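Local coordinates for protein ATP-dependent kinase YFH7 (Saccharomyces cerevisiae, PDB 2GA8) that acts as an ATP-dependent kinase and could be involved in assembling the endoplasmic reticulum membrane, at residues R18-S32 against L284-I297. Residues are numbered along the deposited sequence; the frame is centred on the assembly and turned at random.
Sequences RIEDNYRVCVILVGS and LADTGALLVYKIDI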
# COMPACT_ATOMS: atom_id res chain seq x y z
N ARG A 18 4.26 -0.34 -21.16
CA ARG A 18 3.21 0.65 -20.90
C ARG A 18 3.74 2.08 -20.77
O ARG A 18 3.01 2.98 -20.37
CB ARG A 18 2.48 0.27 -19.61
CG ARG A 18 1.93 -1.15 -19.61
CD ARG A 18 0.80 -1.30 -20.62
NE ARG A 18 -0.32 -0.42 -20.30
CZ ARG A 18 -1.46 -0.36 -20.98
NH1 ARG A 18 -1.64 -1.13 -22.04
NH2 ARG A 18 -2.42 0.46 -20.59
N ILE A 19 5.00 2.28 -21.13
CA ILE A 19 5.66 3.58 -21.03
C ILE A 19 4.90 4.77 -21.64
O ILE A 19 4.96 5.88 -21.12
CB ILE A 19 7.07 3.52 -21.67
CG1 ILE A 19 7.93 4.66 -21.14
CG2 ILE A 19 6.96 3.57 -23.19
CD1 ILE A 19 8.24 4.56 -19.66
N GLU A 20 4.18 4.53 -22.74
CA GLU A 20 3.43 5.58 -23.40
C GLU A 20 1.97 5.62 -22.97
O GLU A 20 1.23 6.54 -23.31
CB GLU A 20 3.50 5.41 -24.92
CG GLU A 20 4.88 5.70 -25.52
CD GLU A 20 4.96 5.38 -27.00
OE1 GLU A 20 4.13 5.91 -27.78
OE2 GLU A 20 5.84 4.59 -27.39
N ASP A 21 1.55 4.61 -22.20
CA ASP A 21 0.16 4.51 -21.75
C ASP A 21 -0.07 4.75 -20.27
O ASP A 21 -1.18 5.12 -19.86
CB ASP A 21 -0.39 3.13 -22.11
CG ASP A 21 -0.35 2.85 -23.60
OD1 ASP A 21 -0.97 3.62 -24.36
OD2 ASP A 21 0.31 1.87 -24.00
N ASN A 22 0.95 4.53 -19.46
CA ASN A 22 0.81 4.70 -18.01
C ASN A 22 2.01 5.39 -17.42
O ASN A 22 3.15 5.04 -17.72
CB ASN A 22 0.64 3.34 -17.32
CG ASN A 22 -0.62 2.60 -17.76
OD1 ASN A 22 -0.61 1.83 -18.72
ND2 ASN A 22 -1.71 2.85 -17.04
N TYR A 23 1.75 6.37 -16.56
CA TYR A 23 2.83 7.10 -15.91
C TYR A 23 3.58 6.20 -14.93
O TYR A 23 4.79 6.32 -14.74
CB TYR A 23 2.29 8.31 -15.15
CG TYR A 23 3.40 9.20 -14.66
CD1 TYR A 23 4.13 9.98 -15.55
CD2 TYR A 23 3.75 9.24 -13.31
CE1 TYR A 23 5.18 10.77 -15.12
CE2 TYR A 23 4.81 10.03 -12.86
CZ TYR A 23 5.51 10.80 -13.78
OH TYR A 23 6.55 11.59 -13.35
N ARG A 24 2.84 5.29 -14.30
CA ARG A 24 3.46 4.38 -13.36
C ARG A 24 2.81 3.01 -13.41
O ARG A 24 1.66 2.86 -13.83
CB ARG A 24 3.40 4.96 -11.93
CG ARG A 24 2.11 5.68 -11.59
CD ARG A 24 2.08 6.19 -10.15
NE ARG A 24 3.17 7.10 -9.83
CZ ARG A 24 3.04 8.21 -9.10
NH1 ARG A 24 1.86 8.55 -8.61
NH2 ARG A 24 4.10 8.96 -8.83
N VAL A 25 3.56 1.99 -13.00
CA VAL A 25 3.03 0.64 -12.99
C VAL A 25 2.90 0.23 -11.54
O VAL A 25 3.66 0.68 -10.69
CB VAL A 25 3.95 -0.34 -13.74
CG1 VAL A 25 4.07 0.09 -15.20
CG2 VAL A 25 5.30 -0.38 -13.08
N CYS A 26 1.91 -0.61 -11.25
CA CYS A 26 1.69 -1.05 -9.88
C CYS A 26 1.93 -2.53 -9.75
O CYS A 26 1.72 -3.30 -10.68
CB CYS A 26 0.25 -0.74 -9.44
SG CYS A 26 -0.10 1.04 -9.26
N VAL A 27 2.37 -2.93 -8.56
CA VAL A 27 2.60 -4.33 -8.27
C VAL A 27 1.88 -4.63 -6.97
O VAL A 27 2.01 -3.90 -5.99
CB VAL A 27 4.10 -4.63 -8.07
CG1 VAL A 27 4.28 -6.11 -7.72
CG2 VAL A 27 4.88 -4.27 -9.33
N ILE A 28 1.08 -5.69 -6.99
CA ILE A 28 0.37 -6.14 -5.80
C ILE A 28 1.08 -7.39 -5.33
O ILE A 28 1.34 -8.31 -6.11
CB ILE A 28 -1.11 -6.50 -6.10
CG1 ILE A 28 -1.95 -5.22 -6.19
CG2 ILE A 28 -1.65 -7.41 -4.98
CD1 ILE A 28 -3.41 -5.48 -6.60
N LEU A 29 1.43 -7.42 -4.04
CA LEU A 29 2.09 -8.58 -3.46
C LEU A 29 1.28 -8.95 -2.22
O LEU A 29 1.23 -8.19 -1.25
CB LEU A 29 3.53 -8.25 -3.06
CG LEU A 29 4.27 -9.38 -2.34
CD1 LEU A 29 4.30 -10.62 -3.23
CD2 LEU A 29 5.70 -8.93 -2.01
N VAL A 30 0.64 -10.11 -2.26
CA VAL A 30 -0.17 -10.59 -1.15
C VAL A 30 0.42 -11.85 -0.52
O VAL A 30 0.94 -12.72 -1.21
CB VAL A 30 -1.62 -10.93 -1.61
CG1 VAL A 30 -2.34 -11.74 -0.54
CG2 VAL A 30 -2.38 -9.65 -1.90
N GLY A 31 0.32 -11.92 0.80
CA GLY A 31 0.81 -13.08 1.52
C GLY A 31 0.26 -13.02 2.93
O GLY A 31 -0.02 -11.93 3.44
N SER A 32 0.08 -14.17 3.57
CA SER A 32 -0.43 -14.19 4.93
C SER A 32 0.70 -13.80 5.89
O SER A 32 1.84 -13.62 5.47
CB SER A 32 -0.98 -15.59 5.27
OG SER A 32 -0.04 -16.60 4.97
N LEU A 284 -6.80 -1.02 -9.60
CA LEU A 284 -5.44 -1.00 -10.11
C LEU A 284 -5.31 -1.76 -11.44
O LEU A 284 -4.54 -1.37 -12.32
CB LEU A 284 -4.47 -1.59 -9.08
CG LEU A 284 -4.38 -0.84 -7.74
CD1 LEU A 284 -3.35 -1.50 -6.85
CD2 LEU A 284 -4.00 0.62 -7.98
N ALA A 285 -6.06 -2.85 -11.58
CA ALA A 285 -6.01 -3.64 -12.81
C ALA A 285 -6.50 -2.84 -14.01
O ALA A 285 -5.97 -2.98 -15.11
CB ALA A 285 -6.84 -4.91 -12.65
N ASP A 286 -7.50 -2.00 -13.79
CA ASP A 286 -8.05 -1.19 -14.86
C ASP A 286 -7.08 -0.17 -15.46
O ASP A 286 -7.38 0.44 -16.48
CB ASP A 286 -9.34 -0.49 -14.40
CG ASP A 286 -10.54 -1.43 -14.38
OD1 ASP A 286 -10.41 -2.57 -14.88
OD2 ASP A 286 -11.60 -1.03 -13.87
N THR A 287 -5.93 0.02 -14.83
CA THR A 287 -4.95 0.96 -15.37
C THR A 287 -4.25 0.30 -16.55
O THR A 287 -3.68 0.98 -17.40
CB THR A 287 -3.85 1.33 -14.34
OG1 THR A 287 -3.13 0.15 -13.95
CG2 THR A 287 -4.46 1.98 -13.11
N GLY A 288 -4.30 -1.03 -16.59
CA GLY A 288 -3.64 -1.76 -17.66
C GLY A 288 -2.15 -1.88 -17.37
O GLY A 288 -1.36 -2.29 -18.23
N ALA A 289 -1.75 -1.53 -16.16
CA ALA A 289 -0.35 -1.59 -15.77
C ALA A 289 -0.21 -2.17 -14.36
O ALA A 289 0.28 -1.49 -13.46
CB ALA A 289 0.28 -0.20 -15.84
N LEU A 290 -0.63 -3.42 -14.20
CA LEU A 290 -0.58 -4.09 -12.91
C LEU A 290 -0.00 -5.50 -12.99
O LEU A 290 -0.34 -6.28 -13.88
CB LEU A 290 -1.98 -4.18 -12.31
CG LEU A 290 -2.11 -5.01 -11.03
CD1 LEU A 290 -1.48 -4.24 -9.88
CD2 LEU A 290 -3.58 -5.30 -10.74
N LEU A 291 0.88 -5.82 -12.04
CA LEU A 291 1.44 -7.16 -11.92
C LEU A 291 0.93 -7.61 -10.56
O LEU A 291 0.93 -6.83 -9.61
CB LEU A 291 2.97 -7.14 -11.94
CG LEU A 291 3.55 -7.06 -13.36
CD1 LEU A 291 5.07 -7.06 -13.29
CD2 LEU A 291 3.05 -8.24 -14.19
N VAL A 292 0.47 -8.86 -10.47
CA VAL A 292 -0.08 -9.40 -9.23
C VAL A 292 0.61 -10.69 -8.80
O VAL A 292 0.71 -11.64 -9.57
CB VAL A 292 -1.59 -9.69 -9.39
CG1 VAL A 292 -2.17 -10.19 -8.07
CG2 VAL A 292 -2.31 -8.42 -9.85
N TYR A 293 1.09 -10.70 -7.55
CA TYR A 293 1.78 -11.87 -6.99
C TYR A 293 1.15 -12.27 -5.67
O TYR A 293 0.78 -11.43 -4.85
CB TYR A 293 3.25 -11.56 -6.75
CG TYR A 293 4.01 -11.20 -8.00
CD1 TYR A 293 4.34 -12.18 -8.94
CD2 TYR A 293 4.34 -9.88 -8.28
CE1 TYR A 293 5.00 -11.84 -10.12
CE2 TYR A 293 4.99 -9.53 -9.46
CZ TYR A 293 5.31 -10.51 -10.38
OH TYR A 293 5.95 -10.16 -11.55
N LYS A 294 1.01 -13.58 -5.48
CA LYS A 294 0.44 -14.09 -4.25
C LYS A 294 1.40 -15.16 -3.77
O LYS A 294 1.74 -16.08 -4.51
CB LYS A 294 -0.96 -14.67 -4.52
CG LYS A 294 -1.80 -14.90 -3.28
CD LYS A 294 -1.38 -16.14 -2.55
CE LYS A 294 -2.23 -16.35 -1.30
NZ LYS A 294 -1.84 -17.60 -0.60
N ILE A 295 1.86 -15.02 -2.53
CA ILE A 295 2.81 -15.96 -1.96
C ILE A 295 2.13 -17.21 -1.42
O ILE A 295 1.16 -17.12 -0.67
CB ILE A 295 3.62 -15.31 -0.81
CG1 ILE A 295 4.34 -14.06 -1.32
CG2 ILE A 295 4.62 -16.32 -0.24
CD1 ILE A 295 5.02 -13.27 -0.21
N ASP A 296 2.63 -18.38 -1.82
CA ASP A 296 2.11 -19.65 -1.33
C ASP A 296 3.14 -20.05 -0.29
O ASP A 296 4.31 -20.24 -0.61
CB ASP A 296 2.06 -20.69 -2.45
CG ASP A 296 0.85 -20.52 -3.36
OD1 ASP A 296 0.05 -19.59 -3.13
OD2 ASP A 296 0.70 -21.32 -4.30
N ILE A 297 2.71 -20.16 0.96
CA ILE A 297 3.61 -20.47 2.06
C ILE A 297 3.94 -21.93 2.33
O ILE A 297 3.23 -22.84 1.92
CB ILE A 297 3.08 -19.89 3.39
CG1 ILE A 297 1.81 -20.63 3.82
CG2 ILE A 297 2.79 -18.40 3.24
CD1 ILE A 297 1.30 -20.25 5.19
O HOH W 1 -0.64 1.59 -12.76
O HOH W 2 0.24 -16.29 1.66
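Strands 25-30 and 290-296 lie next to each other in the five-stranded parallel sheet of a P-loop kinase fold, and Cys26 to Val30 pair in register with Leu290 to Lys294. The first strand runs directly into Gly31 and Ser32, which begin the Walker A loop and probably contribute to ATP binding, as in related P-loop proteins. Six backbone hydrogen bonds join the strands, from Cys26 N to Ala289 O (2.9 Å) through to Ile295 N to Val30 O. On one face Ile28 CG1 meets Leu290 CD1 at 3.8 Å, while Ile28 CD1 rests against Leu284 CD1 of helix 275-285. On the face of Val27 and Tyr293, packed against helix 4-17, Val27 CG1 lies anti to the backbone N (chi1 178°), a setting that brings it to the edge of the Tyr293 ring, 3.8 Å from CD2. Before the strands begin, Asn22 ND2 donates to Thr287 O (2.7 Å), approaching from above the carbonyl plane, and Asn22 CG packs on Ala289 CB at 3.5 Å. Arg18 NE and NH2 both reach Asn22 OD1, almost in the guanidinium plane, and hold the amide with its nitrogen turned to Thr287; Gly288 O lies over one guanidinium face. An alanine in place of Arg18 would probably leave Asn22 OD1 without either of these donors and the amide less firmly fixed in its rotation, though ND2 would still have Thr287 O and Ser206 OG. Past the far end of the pairing, a water accepts from Ser32 N and donates to Ile295 O at 2.6 Å, bridging the start of the P-loop to the neighbouring strand.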